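Local coordinates for protein ferulic acid esterase, AmCE1/Fae1A (Anaeromyces mucronatus, PDB 5CXX) that probably hydrolyses feruloyl esters, as a feruloyl esterase of the alpha/beta-hydrolase fold, and binds ferulic acid in its pocket, at residues 9-14 / 261-266; 165-170 / 212-217; 234-237 / 242-245. All blocks are in the same frame, centred on the assembly; numbering follows the deposited sequence. Where two conformers were deposited one is given.

Interaction 1 (9-14 / 261-266); sequences TCPDKY and GFYNFI
C10, in the extended run just before a short, weakly bonded helical turn, and Y263, on helix 255-266, bring the two backbones closest, with their CA atoms 6.0 Å apart. The whole contact is built round the Y263 side chain: CG anti to the backbone N (chi1 172°) carries the ring away from the helix, in among C10, P11 and Y14. C10 meets its root: SG lies 3.6 Å from Y263 CB and comes obliquely to the ring as a sulfur-aromatic contact, 4.4 Å from the ring centroid. Farther along, P11 lies over one face of the phenol. P11 CD is 3.8 Å from the Y263 ring centroid in a CH-pi contact, shifted toward the CE2 and CZ side. Y14 takes the CE1 side. Its own ring is the one covered there, with Y263 CE1 off-centre over one face and 3.5 Å from Y14 CD2. The two phenols are inclined at 37°, so the pair is neither a parallel stack nor a T. Both hydroxyls find their partners outside the two segments: Y263 OH bonds to R90, and Y14 OH to E88, with a weak second bond to R90. Next door, N264 ND2 reaches back to S7 O and holds the start of the chain to the same helix. Helix 77-87 borders the contact, with I81 against C10 and L85 against Y263, while F262 and F265 turn to strands 150-155 and 175-179; the N-terminal segment thus packs on a helix lying against the central sheet of the alpha/beta-hydrolase fold.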
ATOM      1  N   THR A   9       0.822  11.379 -14.039  1.00 23.94           N
ATOM      2  CA  THR A   9       0.518  10.093 -14.684  0.64 23.65           C
ATOM      3  C   THR A   9       1.755   9.211 -14.711  1.00 24.00           C
ATOM      4  O   THR A   9       2.888   9.672 -14.530  1.00 26.26           O
ATOM      5  CB  THR A   9       0.035  10.251 -16.142  0.64 25.53           C
ATOM      6  OG1 THR A   9       1.142  10.689 -16.938  0.64 27.56           O
ATOM      7  CG2 THR A   9      -1.176  11.240 -16.236  0.64 25.69           C
ATOM      8  N   CYS A  10       1.528   7.900 -14.925  1.00 22.56           N
ATOM      9  CA  CYS A  10       2.637   6.992 -15.107  1.00 23.47           C
ATOM     10  C   CYS A  10       2.836   6.802 -16.628  1.00 25.43           C
ATOM     11  O   CYS A  10       1.926   6.334 -17.301  1.00 25.39           O
ATOM     12  CB  CYS A  10       2.300   5.630 -14.456  1.00 22.91           C
ATOM     13  SG  CYS A  10       3.697   4.430 -14.695  1.00 23.12           S
ATOM     14  N   PRO A  11       4.000   7.144 -17.158  1.00 24.66           N
ATOM     15  CA  PRO A  11       4.228   6.913 -18.589  1.00 26.04           C
ATOM     16  C   PRO A  11       4.044   5.450 -18.926  1.00 26.46           C
ATOM     17  O   PRO A  11       4.393   4.542 -18.140  1.00 24.34           O
ATOM     18  CB  PRO A  11       5.681   7.335 -18.810  1.00 26.89           C
ATOM     19  CG  PRO A  11       5.971   8.281 -17.681  1.00 28.60           C
ATOM     20  CD  PRO A  11       5.159   7.757 -16.491  1.00 26.42           C
ATOM     21  N   ASP A  12       3.485   5.186 -20.104  1.00 26.93           N
ATOM     22  CA  ASP A  12       3.253   3.792 -20.445  1.00 30.21           C
ATOM     23  C   ASP A  12       4.498   2.941 -20.360  1.00 27.21           C
ATOM     24  O   ASP A  12       4.430   1.780 -19.972  1.00 30.77           O
ATOM     25  CB  ASP A  12       2.645   3.680 -21.854  1.00 41.58           C
ATOM     26  CG  ASP A  12       1.173   4.110 -21.892  1.00 52.97           C
ATOM     27  OD1 ASP A  12       0.500   4.150 -20.826  1.00 56.83           O
ATOM     28  OD2 ASP A  12       0.683   4.412 -22.996  1.00 57.37           O
ATOM     29  N   LYS A  13       5.663   3.479 -20.715  1.00 30.60           N
ATOM     30  CA  LYS A  13       6.819   2.632 -20.719  1.00 31.22           C
ATOM     31  C   LYS A  13       7.301   2.165 -19.336  1.00 35.86           C
ATOM     32  O   LYS A  13       8.066   1.196 -19.257  1.00 38.09           O
ATOM     33  CB  LYS A  13       7.969   3.297 -21.462  1.00 34.89           C
ATOM     34  CG  LYS A  13       8.482   4.512 -20.773  1.00 33.47           C
ATOM     35  CD  LYS A  13       9.664   5.145 -21.556  1.00 52.34           C
ATOM     36  CE  LYS A  13      10.049   6.470 -20.931  1.00 58.60           C
ATOM     37  NZ  LYS A  13      11.281   7.052 -21.577  1.00 62.90           N
ATOM     38  N   TYR A  14       6.877   2.802 -18.241  1.00 23.25           N
ATOM     39  CA  TYR A  14       7.284   2.311 -16.949  1.00 22.33           C
ATOM     40  C   TYR A  14       6.275   1.283 -16.424  1.00 21.41           C
ATOM     41  O   TYR A  14       6.661   0.391 -15.653  1.00 21.83           O
ATOM     42  CB  TYR A  14       7.409   3.467 -15.930  1.00 22.52           C
ATOM     43  CG  TYR A  14       8.595   4.281 -16.279  1.00 22.12           C
ATOM     44  CD1 TYR A  14       9.856   3.837 -15.953  1.00 27.87           C
ATOM     45  CD2 TYR A  14       8.438   5.500 -16.955  1.00 26.52           C
ATOM     46  CE1 TYR A  14      10.964   4.585 -16.327  1.00 31.29           C
ATOM     47  CE2 TYR A  14       9.551   6.271 -17.323  1.00 31.15           C
ATOM     48  CZ  TYR A  14      10.781   5.790 -17.004  1.00 31.81           C
ATOM     49  OH  TYR A  14      11.856   6.555 -17.388  1.00 35.36           O
ATOM     50  N   GLY A 261       0.241   6.486  -8.868  1.00 18.93           N
ATOM     51  CA  GLY A 261       0.644   6.504  -7.471  1.00 21.24           C
ATOM     52  C   GLY A 261       1.898   5.648  -7.244  1.00 18.13           C
ATOM     53  O   GLY A 261       2.855   6.072  -6.634  1.00 19.24           O
ATOM     54  N   PHE A 262       1.856   4.407  -7.738  1.00 17.28           N
ATOM     55  CA  PHE A 262       2.980   3.497  -7.493  1.00 16.73           C
ATOM     56  C   PHE A 262       4.268   3.965  -8.156  1.00 17.75           C
ATOM     57  O   PHE A 262       5.388   3.858  -7.603  1.00 19.54           O
ATOM     58  CB  PHE A 262       2.596   2.110  -8.012  1.00 17.72           C
ATOM     59  CG  PHE A 262       3.430   0.983  -7.448  1.00 16.85           C
ATOM     60  CD1 PHE A 262       3.575   0.810  -6.053  1.00 17.47           C
ATOM     61  CD2 PHE A 262       3.977   0.028  -8.320  1.00 16.80           C
ATOM     62  CE1 PHE A 262       4.323  -0.268  -5.534  1.00 16.31           C
ATOM     63  CE2 PHE A 262       4.708  -1.049  -7.806  1.00 16.48           C
ATOM     64  CZ  PHE A 262       4.867  -1.202  -6.431  1.00 16.49           C
ATOM     65  N   TYR A 263       4.140   4.508  -9.374  1.00 17.89           N
ATOM     66  CA  TYR A 263       5.297   5.072 -10.089  1.00 20.78           C
ATOM     67  C   TYR A 263       5.968   6.191  -9.290  1.00 19.09           C
ATOM     68  O   TYR A 263       7.208   6.192  -9.129  1.00 19.87           O
ATOM     69  CB  TYR A 263       4.803   5.609 -11.446  1.00 19.68           C
ATOM     70  CG  TYR A 263       5.815   6.400 -12.257  1.00 21.02           C
ATOM     71  CD1 TYR A 263       6.936   5.783 -12.817  1.00 21.56           C
ATOM     72  CD2 TYR A 263       5.620   7.782 -12.490  1.00 22.21           C
ATOM     73  CE1 TYR A 263       7.838   6.476 -13.601  1.00 23.46           C
ATOM     74  CE2 TYR A 263       6.536   8.494 -13.293  1.00 23.97           C
ATOM     75  CZ  TYR A 263       7.637   7.828 -13.832  1.00 26.63           C
ATOM     76  OH  TYR A 263       8.517   8.533 -14.629  1.00 29.35           O
ATOM     77  N   ASN A 264       5.183   7.168  -8.797  1.00 18.81           N
ATOM     78  CA  ASN A 264       5.831   8.191  -7.973  1.00 18.65           C
ATOM     79  C   ASN A 264       6.345   7.645  -6.643  1.00 18.27           C
ATOM     80  O   ASN A 264       7.443   8.023  -6.184  1.00 21.43           O
ATOM     81  CB  ASN A 264       4.817   9.324  -7.750  1.00 20.95           C
ATOM     82  CG  ASN A 264       4.668  10.208  -8.962  1.00 21.89           C
ATOM     83  OD1 ASN A 264       5.516  11.082  -9.193  1.00 22.31           O
ATOM     84  ND2 ASN A 264       3.602  10.003  -9.730  1.00 21.72           N
ATOM     85  N   PHE A 265       5.589   6.743  -6.025  1.00 18.85           N
ATOM     86  CA  PHE A 265       6.005   6.224  -4.744  1.00 18.71           C
ATOM     87  C   PHE A 265       7.338   5.482  -4.789  1.00 18.49           C
ATOM     88  O   PHE A 265       8.215   5.663  -3.946  1.00 20.58           O
ATOM     89  CB  PHE A 265       4.882   5.329  -4.213  1.00 19.04           C
ATOM     90  CG  PHE A 265       5.112   4.769  -2.808  1.00 17.15           C
ATOM     91  CD1 PHE A 265       5.201   5.637  -1.697  1.00 18.25           C
ATOM     92  CD2 PHE A 265       5.212   3.402  -2.626  1.00 17.77           C
ATOM     93  CE1 PHE A 265       5.355   5.087  -0.392  1.00 18.04           C
ATOM     94  CE2 PHE A 265       5.414   2.854  -1.353  1.00 18.17           C
ATOM     95  CZ  PHE A 265       5.467   3.687  -0.245  1.00 19.34           C
ATOM     96  N   ILE A 266       7.485   4.597  -5.785  1.00 19.36           N
ATOM     97  CA  ILE A 266       8.679   3.731  -5.826  1.00 18.23           C
ATOM     98  C   ILE A 266       9.935   4.529  -6.185  1.00 22.24           C
ATOM     99  O   ILE A 266      11.057   4.127  -5.902  1.00 24.17           O
ATOM    100  CB  ILE A 266       8.419   2.555  -6.815  1.00 19.61           C
ATOM    101  CG1 ILE A 266       7.339   1.639  -6.222  1.00 19.78           C
ATOM    102  CG2 ILE A 266       9.731   1.739  -7.095  1.00 21.84           C
ATOM    103  CD1 ILE A 266       7.726   0.867  -4.937  1.00 19.04           C
TER

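Interaction 2 (165-170 / 212-217); sequences IGYMRS and IVSLID
Y167 and S214 meet hydroxyl to hydroxyl, and this single pair makes the contact between helix 157-168 and strand 213-219, the last but one across the central sheet of the alpha/beta-hydrolase fold. S214 OG donates to Y167 OH at 2.8 Å. The serine oxygen lies at the edge of the phenol, near its plane, and the angle at Y167 OH between CZ and S214 OG is about 118°, normal for a phenolic acceptor. With CG anti to the carbonyl carbon (chi1 -84°), the Y167 ring runs from helix to strand. S214 points at the helix, and OG, anti to its own N, comes up to the phenol. The bond is bent at the serine, about 91° at OG between CB and Y167 OH, so S214 CB also lies 3.2 Å from Y167 OH. F205 meets the phenol edge-to-face, and Q241 touches it. If a phenylalanine stood in place of Y167, the ring could still pack on F205, but S214 OG would probably be left in the interior without its acceptor. Both residues are buried, so the serine's donation gives two interior oxygens a mate inside the protein and pins the helix's last turn to the sheet.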
ATOM      1  N   ILE A 165      -2.083   2.290   9.275  1.00 16.74           N
ATOM      2  CA  ILE A 165      -0.961   1.601   9.891  1.00 17.70           C
ATOM      3  C   ILE A 165       0.276   2.483   9.856  1.00 19.56           C
ATOM      4  O   ILE A 165       1.072   2.563  10.829  1.00 19.36           O
ATOM      5  CB  ILE A 165      -0.715   0.244   9.188  1.00 16.71           C
ATOM      6  CG1 ILE A 165      -1.902  -0.711   9.403  1.00 15.60           C
ATOM      7  CG2 ILE A 165       0.605  -0.363   9.749  1.00 19.29           C
ATOM      8  CD1 ILE A 165      -1.812  -1.945   8.436  1.00 16.84           C
ATOM      9  N   GLY A 166       0.517   3.150   8.718  1.00 16.84           N
ATOM     10  CA  GLY A 166       1.730   3.971   8.542  1.00 16.95           C
ATOM     11  C   GLY A 166       1.777   5.144   9.514  1.00 17.82           C
ATOM     12  O   GLY A 166       2.898   5.571   9.871  1.00 22.65           O
ATOM     13  N   TYR A 167       0.615   5.671   9.929  1.00 18.00           N
ATOM     14  CA  TYR A 167       0.659   6.766  10.891  1.00 20.61           C
ATOM     15  C   TYR A 167       0.572   6.226  12.321  1.00 22.81           C
ATOM     16  O   TYR A 167       1.310   6.773  13.208  1.00 26.63           O
ATOM     17  CB  TYR A 167      -0.448   7.821  10.621  1.00 21.47           C
ATOM     18  CG  TYR A 167       0.050   8.776   9.558  1.00 20.92           C
ATOM     19  CD1 TYR A 167      -0.121   8.463   8.203  1.00 19.62           C
ATOM     20  CD2 TYR A 167       0.686   9.972   9.913  1.00 23.36           C
ATOM     21  CE1 TYR A 167       0.367   9.318   7.205  1.00 19.64           C
ATOM     22  CE2 TYR A 167       1.214  10.841   8.931  1.00 23.83           C
ATOM     23  CZ  TYR A 167       1.027  10.496   7.573  1.00 20.68           C
ATOM     24  OH  TYR A 167       1.575  11.362   6.636  1.00 23.39           O
ATOM     25  N   MET A 168      -0.200   5.168  12.573  1.00 19.01           N
ATOM     26  CA  MET A 168      -0.274   4.725  13.976  1.00 19.41           C
ATOM     27  C   MET A 168       1.013   4.015  14.379  1.00 20.38           C
ATOM     28  O   MET A 168       1.344   4.051  15.593  1.00 22.85           O
ATOM     29  CB  MET A 168      -1.445   3.777  14.224  1.00 24.46           C
ATOM     30  CG  MET A 168      -2.848   4.476  14.025  1.00 28.50           C
ATOM     31  SD  MET A 168      -3.154   5.992  15.044  1.00 31.81           S
ATOM     32  CE  MET A 168      -2.568   7.321  13.995  1.00 31.27           C
ATOM     33  N   ARG A 169       1.691   3.391  13.401  1.00 17.83           N
ATOM     34  CA  ARG A 169       2.938   2.663  13.686  1.00 15.64           C
ATOM     35  C   ARG A 169       4.023   3.130  12.719  1.00 17.93           C
ATOM     36  O   ARG A 169       4.736   2.306  12.073  1.00 18.21           O
ATOM     37  CB  ARG A 169       2.711   1.142  13.613  1.00 16.82           C
ATOM     38  CG  ARG A 169       1.895   0.556  14.782  1.00 19.19           C
ATOM     39  CD  ARG A 169       2.463   0.885  16.203  1.00 17.11           C
ATOM     40  NE  ARG A 169       3.875   0.466  16.325  1.00 17.52           N
ATOM     41  CZ  ARG A 169       4.228  -0.708  16.814  1.00 18.19           C
ATOM     42  NH1 ARG A 169       3.308  -1.660  17.143  1.00 20.49           N
ATOM     43  NH2 ARG A 169       5.542  -1.002  16.972  1.00 19.62           N
ATOM     44  N   SER A 170       4.212   4.446  12.721  1.00 18.09           N
ATOM     45  CA  SER A 170       5.247   5.063  11.907  0.77 17.83           C
ATOM     46  C   SER A 170       6.642   4.637  12.369  1.00 18.70           C
ATOM     47  O   SER A 170       7.617   4.802  11.648  1.00 21.20           O
ATOM     48  CB  SER A 170       5.127   6.588  11.960  0.77 19.71           C
ATOM     49  OG  SER A 170       5.310   7.078  13.290  0.77 20.24           O
ATOM     50  N   ILE A 212       9.128   8.841   6.489  1.00 22.37           N
ATOM     51  CA  ILE A 212      10.170   9.367   5.628  1.00 22.54           C
ATOM     52  C   ILE A 212       9.534   9.938   4.337  1.00 24.29           C
ATOM     53  O   ILE A 212       9.920  11.000   3.847  1.00 25.20           O
ATOM     54  CB  ILE A 212      11.222   8.278   5.291  1.00 23.97           C
ATOM     55  CG1 ILE A 212      11.800   7.728   6.618  1.00 25.29           C
ATOM     56  CG2 ILE A 212      12.323   8.803   4.346  1.00 24.96           C
ATOM     57  CD1 ILE A 212      12.688   6.436   6.450  1.00 27.47           C
ATOM     58  N   VAL A 213       8.569   9.194   3.798  1.00 23.19           N
ATOM     59  CA  VAL A 213       7.744   9.655   2.671  1.00 20.70           C
ATOM     60  C   VAL A 213       6.300   9.244   2.980  1.00 23.85           C
ATOM     61  O   VAL A 213       6.037   8.086   3.426  1.00 22.41           O
ATOM     62  CB  VAL A 213       8.182   9.026   1.331  1.00 24.56           C
ATOM     63  CG1 VAL A 213       7.220   9.442   0.215  1.00 28.77           C
ATOM     64  CG2 VAL A 213       9.597   9.397   0.973  1.00 25.17           C
ATOM     65  N   SER A 214       5.335  10.154   2.788  1.00 19.04           N
ATOM     66  CA  SER A 214       3.897   9.858   2.861  1.00 19.08           C
ATOM     67  C   SER A 214       3.337  10.386   1.569  1.00 19.44           C
ATOM     68  O   SER A 214       3.585  11.551   1.246  1.00 22.13           O
ATOM     69  CB  SER A 214       3.269  10.558   4.081  1.00 20.18           C
ATOM     70  OG  SER A 214       1.877  10.406   3.986  1.00 21.19           O
ATOM     71  N   LEU A 215       2.680   9.535   0.765  1.00 18.77           N
ATOM     72  CA  LEU A 215       2.212   9.998  -0.547  1.00 18.19           C
ATOM     73  C   LEU A 215       0.801   9.564  -0.726  1.00 20.57           C
ATOM     74  O   LEU A 215       0.493   8.391  -0.482  1.00 19.86           O
ATOM     75  CB  LEU A 215       3.072   9.418  -1.667  1.00 19.89           C
ATOM     76  CG  LEU A 215       2.704   9.739  -3.134  1.00 20.57           C
ATOM     77  CD1 LEU A 215       3.966   9.747  -4.039  1.00 21.46           C
ATOM     78  CD2 LEU A 215       1.603   8.777  -3.733  1.00 20.98           C
ATOM     79  N   ILE A 216      -0.041  10.458  -1.236  1.00 18.15           N
ATOM     80  CA  ILE A 216      -1.447  10.158  -1.463  1.00 17.28           C
ATOM     81  C   ILE A 216      -1.800  10.654  -2.860  1.00 18.41           C
ATOM     82  O   ILE A 216      -1.413  11.781  -3.241  1.00 18.18           O
ATOM     83  CB  ILE A 216      -2.361  10.898  -0.468  1.00 19.16           C
ATOM     84  CG1 ILE A 216      -2.021  10.539   0.951  1.00 21.14           C
ATOM     85  CG2 ILE A 216      -3.841  10.547  -0.772  1.00 18.71           C
ATOM     86  CD1 ILE A 216      -2.871  11.381   1.977  1.00 22.10           C
ATOM     87  N   ASP A 217      -2.514   9.812  -3.647  1.00 18.47           N
ATOM     88  CA  ASP A 217      -3.084  10.323  -4.904  1.00 18.64           C
ATOM     89  C   ASP A 217      -4.507   9.874  -5.074  1.00 18.46           C
ATOM     90  O   ASP A 217      -5.052   9.092  -4.251  1.00 18.07           O
ATOM     91  CB  ASP A 217      -2.216   9.977  -6.178  1.00 18.00           C
ATOM     92  CG  ASP A 217      -2.502   8.567  -6.793  1.00 20.28           C
ATOM     93  OD1 ASP A 217      -2.860   7.657  -6.056  1.00 20.88           O
ATOM     94  OD2 ASP A 217      -2.361   8.423  -8.040  1.00 18.24           O
TER

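Interaction 3 (234-237 / 242-245); sequences EILT and EHIW
Within 234-237, L236 is the first to touch H243, and it does so with CB, over one face of the imidazole. L236 CB stands 4.1 Å from the H243 ring centroid, 25° off the normal, in a CH-pi contact displaced toward CE1 and ND1. The rest of the leucine turns elsewhere, packing on I216 of strand 213-219. One residue on, T237 takes the rim of the same ring. Its OG1, set anti to the carbonyl carbon (chi1 -61°), lies in the imidazole plane 3.3 Å from H243 CE1, while its hydrogen bond goes back along the helix to H233 O. H243 itself turns its CG into the crowded position between its backbone N and carbonyl carbon (chi1 68°), which aims the ring at the helix from the turn leading into strand 244-248. Both ring nitrogens are used outside these segments: NE2 bonds to H233 ND1 and ND1 to Q241 O, which fixes the rotation of the imidazole. The contact lies at the turn from helix to strand in the beta-alpha-beta unit of strand 213-219, helix 228-238 and strand 244-248. Because a carbonyl can only accept, the bond from ND1 to Q241 suggests that ND1 carries a proton; the CE1 hydrogen, between two nitrogens, is probably polarised enough to be drawn toward T237 OG1.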
ATOM      1  N   GLU A 234      -6.128  17.163   3.300  1.00 20.66           N
ATOM      2  CA  GLU A 234      -6.440  18.373   4.055  1.00 22.51           C
ATOM      3  C   GLU A 234      -6.198  18.211   5.568  1.00 22.54           C
ATOM      4  O   GLU A 234      -5.696  19.111   6.216  1.00 25.43           O
ATOM      5  CB  GLU A 234      -7.875  18.793   3.750  1.00 23.23           C
ATOM      6  CG  GLU A 234      -7.936  19.337   2.315  1.00 24.23           C
ATOM      7  CD  GLU A 234      -9.346  19.618   1.784  1.00 34.21           C
ATOM      8  OE1 GLU A 234      -9.471  20.079   0.629  1.00 32.13           O
ATOM      9  OE2 GLU A 234     -10.324  19.376   2.506  1.00 40.39           O
ATOM     10  N   ILE A 235      -6.578  17.060   6.123  1.00 21.82           N
ATOM     11  CA  ILE A 235      -6.397  16.814   7.542  1.00 22.45           C
ATOM     12  C   ILE A 235      -4.904  16.705   7.875  1.00 21.10           C
ATOM     13  O   ILE A 235      -4.465  17.331   8.794  1.00 21.49           O
ATOM     14  CB  ILE A 235      -7.117  15.458   7.922  1.00 20.26           C
ATOM     15  CG1 ILE A 235      -8.635  15.653   7.825  1.00 20.51           C
ATOM     16  CG2 ILE A 235      -6.682  14.985   9.351  1.00 20.85           C
ATOM     17  CD1 ILE A 235      -9.444  14.303   7.640  1.00 23.26           C
ATOM     18  N   LEU A 236      -4.141  15.978   7.054  1.00 21.94           N
ATOM     19  CA  LEU A 236      -2.685  15.824   7.293  1.00 21.13           C
ATOM     20  C   LEU A 236      -2.030  17.192   7.237  1.00 22.71           C
ATOM     21  O   LEU A 236      -1.137  17.524   8.053  1.00 23.11           O
ATOM     22  CB  LEU A 236      -2.057  14.901   6.261  1.00 19.73           C
ATOM     23  CG  LEU A 236      -2.535  13.450   6.531  1.00 19.77           C
ATOM     24  CD1 LEU A 236      -1.962  12.567   5.414  1.00 21.65           C
ATOM     25  CD2 LEU A 236      -1.962  12.911   7.874  1.00 22.03           C
ATOM     26  N   THR A 237      -2.470  18.017   6.280  1.00 20.66           N
ATOM     27  CA  THR A 237      -1.912  19.368   6.150  1.00 21.06           C
ATOM     28  C   THR A 237      -2.214  20.199   7.394  1.00 25.92           C
ATOM     29  O   THR A 237      -1.346  20.881   7.946  1.00 25.61           O
ATOM     30  CB  THR A 237      -2.505  20.104   4.896  1.00 20.25           C
ATOM     31  OG1 THR A 237      -2.156  19.355   3.737  1.00 24.34           O
ATOM     32  CG2 THR A 237      -1.908  21.509   4.750  1.00 24.55           C
ATOM     33  N   GLU A 242       4.024  16.242   6.991  1.00 25.61           N
ATOM     34  CA  GLU A 242       4.583  16.417   5.637  1.00 29.84           C
ATOM     35  C   GLU A 242       4.197  15.227   4.764  1.00 25.31           C
ATOM     36  O   GLU A 242       4.276  14.068   5.207  1.00 24.94           O
ATOM     37  CB  GLU A 242       6.102  16.511   5.665  1.00 36.49           C
ATOM     38  CG  GLU A 242       6.732  15.555   6.674  1.00 57.54           C
ATOM     39  CD  GLU A 242       8.147  15.977   7.136  1.00 72.66           C
ATOM     40  OE1 GLU A 242       8.497  17.173   6.978  1.00 77.00           O
ATOM     41  OE2 GLU A 242       8.888  15.117   7.688  1.00 75.82           O
ATOM     42  N   HIS A 243       3.753  15.523   3.538  1.00 24.43           N
ATOM     43  CA  HIS A 243       3.323  14.478   2.620  1.00 22.11           C
ATOM     44  C   HIS A 243       3.182  15.050   1.235  1.00 20.76           C
ATOM     45  O   HIS A 243       3.259  16.298   1.003  1.00 24.19           O
ATOM     46  CB  HIS A 243       1.978  13.859   3.067  1.00 22.09           C
ATOM     47  CG  HIS A 243       0.837  14.832   2.936  1.00 21.50           C
ATOM     48  ND1 HIS A 243       0.714  15.929   3.776  1.00 27.40           N
ATOM     49  CD2 HIS A 243      -0.119  14.955   1.988  1.00 22.24           C
ATOM     50  CE1 HIS A 243      -0.327  16.651   3.377  1.00 29.95           C
ATOM     51  NE2 HIS A 243      -0.822  16.108   2.279  1.00 26.13           N
ATOM     52  N   ILE A 244       3.055  14.156   0.279  1.00 22.55           N
ATOM     53  CA  ILE A 244       2.854  14.511  -1.095  1.00 20.15           C
ATOM     54  C   ILE A 244       1.423  14.204  -1.478  1.00 21.48           C
ATOM     55  O   ILE A 244       0.943  13.097  -1.146  1.00 20.88           O
ATOM     56  CB  ILE A 244       3.762  13.620  -1.975  1.00 21.34           C
ATOM     57  CG1 ILE A 244       5.243  13.955  -1.676  1.00 25.77           C
ATOM     58  CG2 ILE A 244       3.417  13.726  -3.480  1.00 25.82           C
ATOM     59  CD1 ILE A 244       6.221  12.785  -2.158  1.00 25.58           C
ATOM     60  N   TRP A 245       0.782  15.123  -2.186  1.00 24.04           N
ATOM     61  CA  TRP A 245      -0.574  14.906  -2.661  1.00 18.79           C
ATOM     62  C   TRP A 245      -0.678  15.350  -4.117  1.00 17.84           C
ATOM     63  O   TRP A 245      -0.170  16.436  -4.443  1.00 22.27           O
ATOM     64  CB  TRP A 245      -1.561  15.705  -1.779  1.00 22.41           C
ATOM     65  CG  TRP A 245      -2.906  16.027  -2.426  1.00 21.66           C
ATOM     66  CD1 TRP A 245      -3.338  17.269  -2.776  1.00 25.01           C
ATOM     67  CD2 TRP A 245      -4.024  15.117  -2.726  1.00 19.56           C
ATOM     68  NE1 TRP A 245      -4.623  17.229  -3.280  1.00 23.00           N
ATOM     69  CE2 TRP A 245      -5.055  15.926  -3.289  1.00 19.77           C
ATOM     70  CE3 TRP A 245      -4.225  13.734  -2.629  1.00 21.33           C
ATOM     71  CZ2 TRP A 245      -6.274  15.415  -3.686  1.00 22.46           C
ATOM     72  CZ3 TRP A 245      -5.467  13.202  -3.065  1.00 21.33           C
ATOM     73  CH2 TRP A 245      -6.467  14.048  -3.567  1.00 20.59           C
TER

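Overall arrangement
Interactions 2 and 3 share the sheet: strands 213-219 and 244-248 are neighbours, and S214 O and I216 N each pair with I244 across them, while H243 CB packs on S214 O. Interaction 1 lies about 19 to 20 Å away, centre to centre, yet helix 255-266 touches strand 213-219 through N264 and L215, and the segments of interaction 1 enclose the other two along the chain. Interactions 1 and 2 are largely buried; interaction 3, at the outermost strand 244-248, is only partly so. Chemistry differs accordingly: apolar and aromatic packing in interaction 1, one hydroxyl pair in interaction 2, and an imidazole against a helix in interaction 3.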